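Glycosyl hyrolase, family 3 (Deinococcus radiodurans, PDB 3TEV) probably hydrolyses O-glycosidic bonds as a family 3 glycoside hydrolase built on a TIM-barrel domain. Local coordinates at residues D105-T110 with G161-A166; K199-L204 with D230-E235; V258-S263 with A287-A292. One frame throughout, in Å; residues are numbered along the deposited sequence.

The three contacts sample a TIM barrel at different depths. They follow one another along the chain, contact 1 closing before contact 2 opens and contact 2 before contact 3, all within the family 3 N-terminal domain. Contact 1 packs helix 107-124 against helix 154-169 in the outer layer. Contact 2 joins the start of helix 201-206 to the loop after strand 228-229, and contact 3 pairs strands 258-261 and 290-291 close to the centre of the molecule. The centre of contact 1 lies about 29 Å from that of contact 2 and about 25 Å from that of contact 3. Contacts 2 and 3 have centres about 22 Å apart. Helical layer, peripheral loop and strand closure thus stay separate, without touching.

Contact 1 of 3, residues D105-T110 with G161-A166; sequences DDQQLT and GRAALA
A163 offers its single methyl group to two residues of helix 107-124 at once, an example of how a small residue lets two helices approach closely. Its CB lies 3.3 Å from the backbone O of Q107 and 3.7 Å from CG2 of T110, and the CA atoms of A163 and T110 are 5.7 Å apart. No hydrogen bond links the two segments, so this meeting rests on van der Waals packing.

T110 splits its two branches between two tasks. CG2 stands anti to the backbone N and meets A163, while OG1, beside that N and anti to the carbonyl carbon (chi1 -59°), is hydrogen-bonded to ND1 of H160. The imidazole of H160 also engages D105 through NE2, which ties the turn before helix 107-124 to the same neighbouring helix. Q107 supplies the other flank. Its side chain runs out extended from CG, which itself lies 4.2 Å from CB of A163, and brings NE2 to 4.1 Å from CD of R162. That nitrogen sits at the edge of the guanidinium group, near its plane, although the amide and guanidinium planes are 66° apart; the two side chains cross at a slant, without stacking.

The touching end of helix 107-124 is fixed by its cap: OD1 of D106 accepts from N of L109 at 3.2 Å, the donor standing above the carboxylate plane.

Beyond the contact, L101 of helix 98-104 packs on T110, and L215 of helix 210-215 packs on R162. Helix 107-124 leads to strand 128-129 and helix 154-169 to strand 174-180, neighbouring strands of the sheet, so the contact joins successive helices of the barrel's outer layer.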
loop_
_atom_site.group_PDB
_atom_site.type_symbol
_atom_site.label_atom_id
_atom_site.label_comp_id
_atom_site.label_asym_id
_atom_site.label_seq_id
_atom_site.Cartn_x
_atom_site.Cartn_y
_atom_site.Cartn_z
ATOM N N ASP A 105 7.374 23.008 9.596
ATOM C CA ASP A 105 7.245 22.291 10.861
ATOM C C ASP A 105 6.059 22.733 11.702
ATOM O O ASP A 105 6.127 22.764 12.921
ATOM C CB ASP A 105 8.549 22.308 11.675
ATOM C CG ASP A 105 8.593 21.209 12.734
ATOM O OD1 ASP A 105 7.959 20.150 12.532
ATOM O OD2 ASP A 105 9.263 21.396 13.770
ATOM N N ASP A 106 4.965 23.047 11.032
ATOM C CA ASP A 106 3.704 23.268 11.708
ATOM C C ASP A 106 2.861 22.005 11.510
ATOM O O ASP A 106 2.297 21.773 10.441
ATOM C CB ASP A 106 3.018 24.543 11.175
ATOM C CG ASP A 106 1.676 24.819 11.837
ATOM O OD1 ASP A 106 1.137 23.941 12.544
ATOM O OD2 ASP A 106 1.144 25.934 11.649
ATOM N N GLN A 107 2.811 21.191 12.559
ATOM C CA GLN A 107 2.077 19.932 12.581
ATOM C C GLN A 107 0.634 20.147 12.149
ATOM O O GLN A 107 0.120 19.410 11.310
ATOM C CB GLN A 107 2.167 19.298 13.980
ATOM C CG GLN A 107 1.121 18.251 14.302
ATOM C CD GLN A 107 1.581 17.275 15.394
ATOM O OE1 GLN A 107 1.903 17.697 16.518
ATOM N NE2 GLN A 107 1.613 15.961 15.067
ATOM N N GLN A 108 0.003 21.185 12.696
ATOM C CA GLN A 108 -1.385 21.501 12.358
ATOM C C GLN A 108 -1.573 21.861 10.872
ATOM O O GLN A 108 -2.572 21.488 10.281
ATOM C CB GLN A 108 -1.933 22.601 13.281
ATOM C CG GLN A 108 -3.413 22.930 13.086
ATOM C CD GLN A 108 -4.346 21.807 13.534
ATOM O OE1 GLN A 108 -4.304 21.382 14.693
ATOM N NE2 GLN A 108 -5.203 21.334 12.619
ATOM N N LEU A 109 -0.621 22.574 10.272
ATOM C CA LEU A 109 -0.670 22.831 8.834
ATOM C C LEU A 109 -0.650 21.519 8.022
ATOM O O LEU A 109 -1.455 21.315 7.096
ATOM C CB LEU A 109 0.491 23.730 8.406
ATOM C CG LEU A 109 0.721 23.934 6.900
ATOM C CD1 LEU A 109 -0.482 24.576 6.207
ATOM C CD2 LEU A 109 1.985 24.775 6.673
ATOM N N THR A 110 0.266 20.628 8.382
ATOM C CA THR A 110 0.404 19.361 7.698
ATOM C C THR A 110 -0.908 18.607 7.751
ATOM O O THR A 110 -1.375 18.111 6.732
ATOM C CB THR A 110 1.538 18.532 8.310
ATOM O OG1 THR A 110 2.755 19.274 8.201
ATOM C CG2 THR A 110 1.692 17.146 7.608
ATOM N N GLY A 161 4.087 12.684 9.958
ATOM C CA GLY A 161 3.369 11.464 9.585
ATOM C C GLY A 161 2.050 11.357 10.335
ATOM O O GLY A 161 1.026 11.016 9.752
ATOM N N ARG A 162 2.082 11.668 11.626
ATOM C CA ARG A 162 0.884 11.638 12.486
ATOM C C ARG A 162 -0.190 12.582 11.948
ATOM O O ARG A 162 -1.384 12.227 11.882
ATOM C CB ARG A 162 1.234 12.026 13.938
ATOM C CG ARG A 162 0.080 11.813 14.945
ATOM C CD ARG A 162 0.377 12.277 16.383
ATOM N NE ARG A 162 1.699 11.861 16.870
ATOM C CZ ARG A 162 1.975 10.715 17.501
ATOM N NH1 ARG A 162 1.016 9.810 17.742
ATOM N NH2 ARG A 162 3.227 10.469 17.890
ATOM N N ALA A 163 0.249 13.776 11.558
ATOM C CA ALA A 163 -0.650 14.810 11.034
ATOM C C ALA A 163 -1.302 14.372 9.720
ATOM O O ALA A 163 -2.496 14.573 9.512
ATOM C CB ALA A 163 0.113 16.118 10.841
ATOM N N ALA A 164 -0.503 13.771 8.842
ATOM C CA ALA A 164 -0.979 13.288 7.544
ATOM C C ALA A 164 -2.015 12.178 7.700
ATOM O O ALA A 164 -3.050 12.180 7.015
ATOM C CB ALA A 164 0.193 12.819 6.701
ATOM N N LEU A 165 -1.738 11.240 8.610
ATOM C CA LEU A 165 -2.677 10.153 8.915
ATOM C C LEU A 165 -3.999 10.710 9.442
ATOM O O LEU A 165 -5.070 10.302 8.980
ATOM C CB LEU A 165 -2.086 9.183 9.939
ATOM C CG LEU A 165 -0.864 8.353 9.544
ATOM C CD1 LEU A 165 -0.173 7.854 10.805
ATOM C CD2 LEU A 165 -1.222 7.165 8.633
ATOM N N ALA A 166 -3.917 11.658 10.376
ATOM C CA ALA A 166 -5.108 12.190 11.042
ATOM C C ALA A 166 -5.968 13.027 10.100
ATOM O O ALA A 166 -7.177 13.009 10.190
ATOM C CB ALA A 166 -4.723 13.006 12.301
#

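Contact 2 of 3, residues K199-L204 with D230-E235; sequences KSRAEL and DALDAE
L204 and L232 reach toward each other tip to tip, CD1 of L204 coming to 4.0 Å from CG of L232. In both leucines CG lies anti to the carbonyl carbon (chi1 -67° and -59°), which carries the branched ends of the two leucines to one another. The same CD1 of L204 also rests against CB of A231, so one methyl group serves two partners.

R201 approaches L232 differently, its side chain crossing that of the leucine at about a right angle. The arginine bends at chi2, and CD2 of L232 lies 3.8 Å from NH1 of R201, oblique to the guanidinium plane, while CD of the arginine is nearly as close to the same methyl. The polar end is held from elsewhere: NE forms a salt bridge with D205, one turn further along the helix.

The helix that carries these residues begins with a capping box. OG of S200 accepts from N of E203, and OE1 of E203 accepts in return from N of S200 at 2.9 Å and from its OG, both donors on the anti side of the carboxylate. Two bonds thus grip one oxygen, and the first turn is closed on itself on the exposed side of the helix start.

Beside this turn the backbones come together around A231, whose CB points toward the helix start and lies 3.4 Å from O of K199. A water joins the two main chains, donating to O of K199 at 2.7 Å and accepting from N of A231 at 2.8 Å. Just upstream of the two segments, strands 196-197 and 228-229 run parallel as a small sheet, and the amino group of K199 forms salt bridges with E208 and D185.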
loop_
_atom_site.group_PDB
_atom_site.type_symbol
_atom_site.label_atom_id
_atom_site.label_comp_id
_atom_site.label_asym_id
_atom_site.label_seq_id
_atom_site.Cartn_x
_atom_site.Cartn_y
_atom_site.Cartn_z
ATOM N N LYS A 199 22.220 -2.033 7.829
ATOM C CA LYS A 199 22.269 -1.503 9.204
ATOM C C LYS A 199 21.873 -2.549 10.233
ATOM O O LYS A 199 21.066 -3.441 9.949
ATOM C CB LYS A 199 21.297 -0.324 9.342
ATOM C CG LYS A 199 21.645 0.868 8.471
ATOM C CD LYS A 199 20.604 1.966 8.589
ATOM C CE LYS A 199 20.987 3.132 7.696
ATOM N NZ LYS A 199 19.991 4.237 7.767
ATOM N N SER A 200 22.415 -2.408 11.438
ATOM C CA SER A 200 22.051 -3.257 12.569
ATOM C C SER A 200 20.617 -3.013 13.030
ATOM O O SER A 200 20.000 -1.983 12.706
ATOM C CB SER A 200 22.999 -2.996 13.740
ATOM O OG SER A 200 22.763 -1.696 14.272
ATOM N N ARG A 201 20.107 -3.961 13.810
ATOM C CA ARG A 201 18.774 -3.859 14.395
ATOM C C ARG A 201 18.610 -2.589 15.233
ATOM O O ARG A 201 17.629 -1.866 15.062
ATOM C CB ARG A 201 18.434 -5.107 15.228
ATOM C CG ARG A 201 17.040 -5.081 15.873
ATOM C CD ARG A 201 15.953 -4.799 14.816
ATOM N NE ARG A 201 14.633 -4.647 15.416
ATOM C CZ ARG A 201 13.788 -5.654 15.613
ATOM N NH1 ARG A 201 14.118 -6.892 15.251
ATOM N NH2 ARG A 201 12.610 -5.420 16.168
ATOM N N ALA A 202 19.565 -2.326 16.125
ATOM C CA ALA A 202 19.518 -1.134 16.980
ATOM C C ALA A 202 19.440 0.150 16.140
ATOM O O ALA A 202 18.680 1.059 16.457
ATOM C CB ALA A 202 20.724 -1.094 17.946
ATOM N N GLU A 203 20.213 0.205 15.059
ATOM C CA GLU A 203 20.114 1.306 14.100
ATOM C C GLU A 203 18.721 1.375 13.466
ATOM O O GLU A 203 18.156 2.455 13.332
ATOM C CB GLU A 203 21.193 1.195 13.016
ATOM C CG GLU A 203 22.639 1.426 13.502
ATOM C CD GLU A 203 23.678 1.191 12.388
ATOM O OE1 GLU A 203 23.940 0.016 11.996
ATOM O OE2 GLU A 203 24.236 2.198 11.900
ATOM N N LEU A 204 18.170 0.225 13.090
ATOM C CA LEU A 204 16.832 0.182 12.503
ATOM C C LEU A 204 15.769 0.693 13.459
ATOM O O LEU A 204 14.918 1.496 13.069
ATOM C CB LEU A 204 16.485 -1.229 12.013
ATOM C CG LEU A 204 17.306 -1.758 10.827
ATOM C CD1 LEU A 204 16.954 -3.210 10.483
ATOM C CD2 LEU A 204 17.154 -0.861 9.618
ATOM N N ASP A 230 19.271 -6.982 6.054
ATOM C CA ASP A 230 20.185 -7.972 6.636
ATOM C C ASP A 230 19.881 -8.316 8.099
ATOM O O ASP A 230 20.026 -9.466 8.522
ATOM C CB ASP A 230 21.643 -7.483 6.577
ATOM C CG ASP A 230 22.179 -7.344 5.160
ATOM O OD1 ASP A 230 21.507 -7.735 4.190
ATOM O OD2 ASP A 230 23.305 -6.830 5.017
ATOM N N ALA A 231 19.482 -7.317 8.875
ATOM C CA ALA A 231 19.322 -7.502 10.313
ATOM C C ALA A 231 17.993 -8.174 10.651
ATOM O O ALA A 231 17.817 -8.613 11.770
ATOM C CB ALA A 231 19.466 -6.171 11.054
ATOM N N LEU A 232 17.091 -8.280 9.674
ATOM C CA LEU A 232 15.743 -8.830 9.871
ATOM C C LEU A 232 15.538 -10.156 9.151
ATOM O O LEU A 232 14.968 -11.099 9.710
ATOM C CB LEU A 232 14.693 -7.840 9.371
ATOM C CG LEU A 232 14.664 -6.444 9.997
ATOM C CD1 LEU A 232 13.530 -5.609 9.432
ATOM C CD2 LEU A 232 14.555 -6.537 11.519
ATOM N N ASP A 233 15.983 -10.209 7.899
ATOM C CA ASP A 233 15.839 -11.376 7.034
ATOM C C ASP A 233 16.775 -11.157 5.857
ATOM O O ASP A 233 16.470 -10.379 4.941
ATOM C CB ASP A 233 14.390 -11.524 6.544
ATOM C CG ASP A 233 14.167 -12.779 5.710
ATOM O OD1 ASP A 233 15.141 -13.454 5.280
ATOM O OD2 ASP A 233 12.989 -13.098 5.482
ATOM N N ALA A 234 17.913 -11.839 5.899
ATOM C CA ALA A 234 18.959 -11.636 4.904
ATOM C C ALA A 234 18.643 -12.319 3.567
ATOM O O ALA A 234 19.334 -12.086 2.580
ATOM C CB ALA A 234 20.336 -12.072 5.457
ATOM N N GLU A 235 17.570 -13.113 3.533
ATOM C CA GLU A 235 17.257 -13.937 2.368
ATOM C C GLU A 235 16.102 -13.447 1.495
ATOM O O GLU A 235 15.985 -13.868 0.345
ATOM C CB GLU A 235 16.959 -15.382 2.790
ATOM C CG GLU A 235 18.168 -16.153 3.326
ATOM C CD GLU A 235 17.887 -17.652 3.423
ATOM O OE1 GLU A 235 18.758 -18.458 2.995
ATOM O OE2 GLU A 235 16.780 -18.011 3.910
HETATM O O HOH W 1 19.508 -4.633 8.107
#

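Contact 3 of 3, residues V258-S263 with A287-A292; sequences VIVTDS and ADLVMA
V260 and L289 form the one backbone bridge of this contact, and round it the packing is close. N of T261 donates to O of L289 at 3.1 Å, and CA of V260 makes a CA-H...O contact with the same oxygen. CG2 of V260, anti to its own backbone N, lies 3.9 Å from CD2 of L289 and 3.7 Å from CG of the selenomethionine M291, whose side chain crosses that of V260 obliquely. M291 also lays CG and SE against the carbonyl O of T261, CG at 3.1 Å.

At one end a carboxylate extends the pairing. OD2 of D288 accepts from N of I259 at 2.8 Å, met on the anti side and 19° out of plane, while N of D288 donates back to O of I259, which also receives a weak bond from N of L289. Salt bridges to R250 and R323 give this buried carboxylate a positively charged setting that would probably favour its ionised form.

Further along, T261 has OG1 between its backbone N and carbonyl carbon (chi1 70°); the hydroxyl accepts from N of M291 at 3.1 Å and donates to O of D262, while CG2 reaches CB of A287 at 4.0 Å. A valine here would remove that hydroxyl and would probably leave the amide of M291 without its acceptor and take one donor from the carbonyl of D262.

Past T261 the fit becomes looser. S263 is partly exposed, its side chain starts away from the other segment, and its N lies 3.9 Å from SE of M291, with no hydrogen bond between them.

Strands 258-261 and 290-291 are the outermost strands of the eight-stranded parallel sheet, and their pairing joins its two edges, the closure typical of a TIM barrel.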
loop_
_atom_site.group_PDB
_atom_site.type_symbol
_atom_site.label_atom_id
_atom_site.label_comp_id
_atom_site.label_asym_id
_atom_site.label_seq_id
_atom_site.Cartn_x
_atom_site.Cartn_y
_atom_site.Cartn_z
ATOM N N VAL A 258 -4.233 -3.469 7.574
ATOM C CA VAL A 258 -4.025 -4.048 6.250
ATOM C C VAL A 258 -2.543 -3.966 5.871
ATOM O O VAL A 258 -1.920 -2.903 5.998
ATOM C CB VAL A 258 -4.861 -3.284 5.208
ATOM C CG1 VAL A 258 -4.434 -3.615 3.743
ATOM C CG2 VAL A 258 -6.369 -3.527 5.446
ATOM N N ILE A 259 -1.971 -5.082 5.424
ATOM C CA ILE A 259 -0.648 -5.032 4.815
ATOM C C ILE A 259 -0.798 -5.235 3.322
ATOM O O ILE A 259 -1.392 -6.228 2.898
ATOM C CB ILE A 259 0.271 -6.084 5.395
ATOM C CG1 ILE A 259 0.439 -5.845 6.901
ATOM C CG2 ILE A 259 1.615 -6.096 4.648
ATOM C CD1 ILE A 259 1.206 -6.959 7.624
ATOM N N VAL A 260 -0.296 -4.286 2.529
ATOM C CA VAL A 260 -0.356 -4.379 1.072
ATOM C C VAL A 260 1.080 -4.406 0.528
ATOM O O VAL A 260 1.943 -3.749 1.080
ATOM C CB VAL A 260 -1.239 -3.230 0.432
ATOM C CG1 VAL A 260 -0.689 -1.863 0.784
ATOM C CG2 VAL A 260 -1.315 -3.358 -1.102
ATOM N N THR A 261 1.340 -5.186 -0.520
ATOM C CA THR A 261 2.675 -5.232 -1.122
ATOM C C THR A 261 2.857 -4.034 -2.028
ATOM O O THR A 261 1.883 -3.587 -2.651
ATOM C CB THR A 261 2.801 -6.375 -2.093
ATOM O OG1 THR A 261 1.987 -6.064 -3.258
ATOM C CG2 THR A 261 2.374 -7.679 -1.451
ATOM N N ASP A 262 4.083 -3.528 -2.155
ATOM C CA ASP A 262 4.369 -2.574 -3.224
ATOM C C ASP A 262 4.073 -3.248 -4.581
ATOM O O ASP A 262 3.922 -4.480 -4.668
ATOM C CB ASP A 262 5.834 -2.108 -3.138
ATOM C CG ASP A 262 6.093 -0.755 -3.846
ATOM O OD1 ASP A 262 5.269 -0.316 -4.673
ATOM O OD2 ASP A 262 7.146 -0.126 -3.568
ATOM N N SER A 263 3.989 -2.444 -5.638
ATOM C CA SER A 263 3.708 -2.947 -6.990
ATOM C C SER A 263 4.583 -4.164 -7.389
ATOM O O SER A 263 5.820 -4.081 -7.349
ATOM C CB SER A 263 3.913 -1.808 -7.990
ATOM O OG SER A 263 3.965 -2.303 -9.324
ATOM N N ALA A 287 1.068 -10.619 3.857
ATOM C CA ALA A 287 0.276 -9.588 3.176
ATOM C C ALA A 287 -1.201 -9.976 3.139
ATOM O O ALA A 287 -1.540 -11.165 3.003
ATOM C CB ALA A 287 0.778 -9.389 1.757
ATOM N N ASP A 288 -2.075 -8.974 3.252
ATOM C CA ASP A 288 -3.518 -9.173 3.034
ATOM C C ASP A 288 -3.909 -8.914 1.585
ATOM O O ASP A 288 -4.962 -9.383 1.131
ATOM C CB ASP A 288 -4.326 -8.213 3.906
ATOM C CG ASP A 288 -3.980 -8.341 5.359
ATOM O OD1 ASP A 288 -4.151 -9.456 5.910
ATOM O OD2 ASP A 288 -3.491 -7.355 5.947
ATOM N N LEU A 289 -3.075 -8.141 0.880
ATOM C CA LEU A 289 -3.442 -7.563 -0.419
ATOM C C LEU A 289 -2.201 -7.495 -1.296
ATOM O O LEU A 289 -1.153 -7.001 -0.864
ATOM C CB LEU A 289 -4.004 -6.129 -0.236
ATOM C CG LEU A 289 -4.642 -5.457 -1.478
ATOM C CD1 LEU A 289 -5.797 -6.317 -2.100
ATOM C CD2 LEU A 289 -5.162 -4.059 -1.146
ATOM N N VAL A 290 -2.313 -7.987 -2.527
ATOM C CA VAL A 290 -1.202 -7.914 -3.462
ATOM C C VAL A 290 -1.538 -6.927 -4.582
ATOM O O VAL A 290 -2.595 -7.029 -5.218
ATOM C CB VAL A 290 -0.880 -9.325 -4.042
ATOM C CG1 VAL A 290 0.133 -9.229 -5.194
ATOM C CG2 VAL A 290 -0.339 -10.238 -2.946
HETATM N N MSE A 291 -0.653 -5.956 -4.807
HETATM C CA MSE A 291 -0.790 -5.051 -5.948
HETATM C C MSE A 291 -0.356 -5.776 -7.201
HETATM O O MSE A 291 0.820 -5.975 -7.401
HETATM C CB MSE A 291 0.061 -3.806 -5.787
HETATM C CG MSE A 291 -0.414 -2.943 -4.659
HETATM SE SE MSE A 291 0.424 -1.197 -4.637
HETATM C CE MSE A 291 -0.632 -0.571 -6.158
ATOM N N ALA A 292 -1.288 -6.133 -8.061
ATOM C CA ALA A 292 -0.977 -6.883 -9.256
ATOM C C ALA A 292 -1.154 -5.946 -10.457
ATOM O O ALA A 292 -2.173 -5.988 -11.154
ATOM C CB ALA A 292 -1.912 -8.107 -9.340
#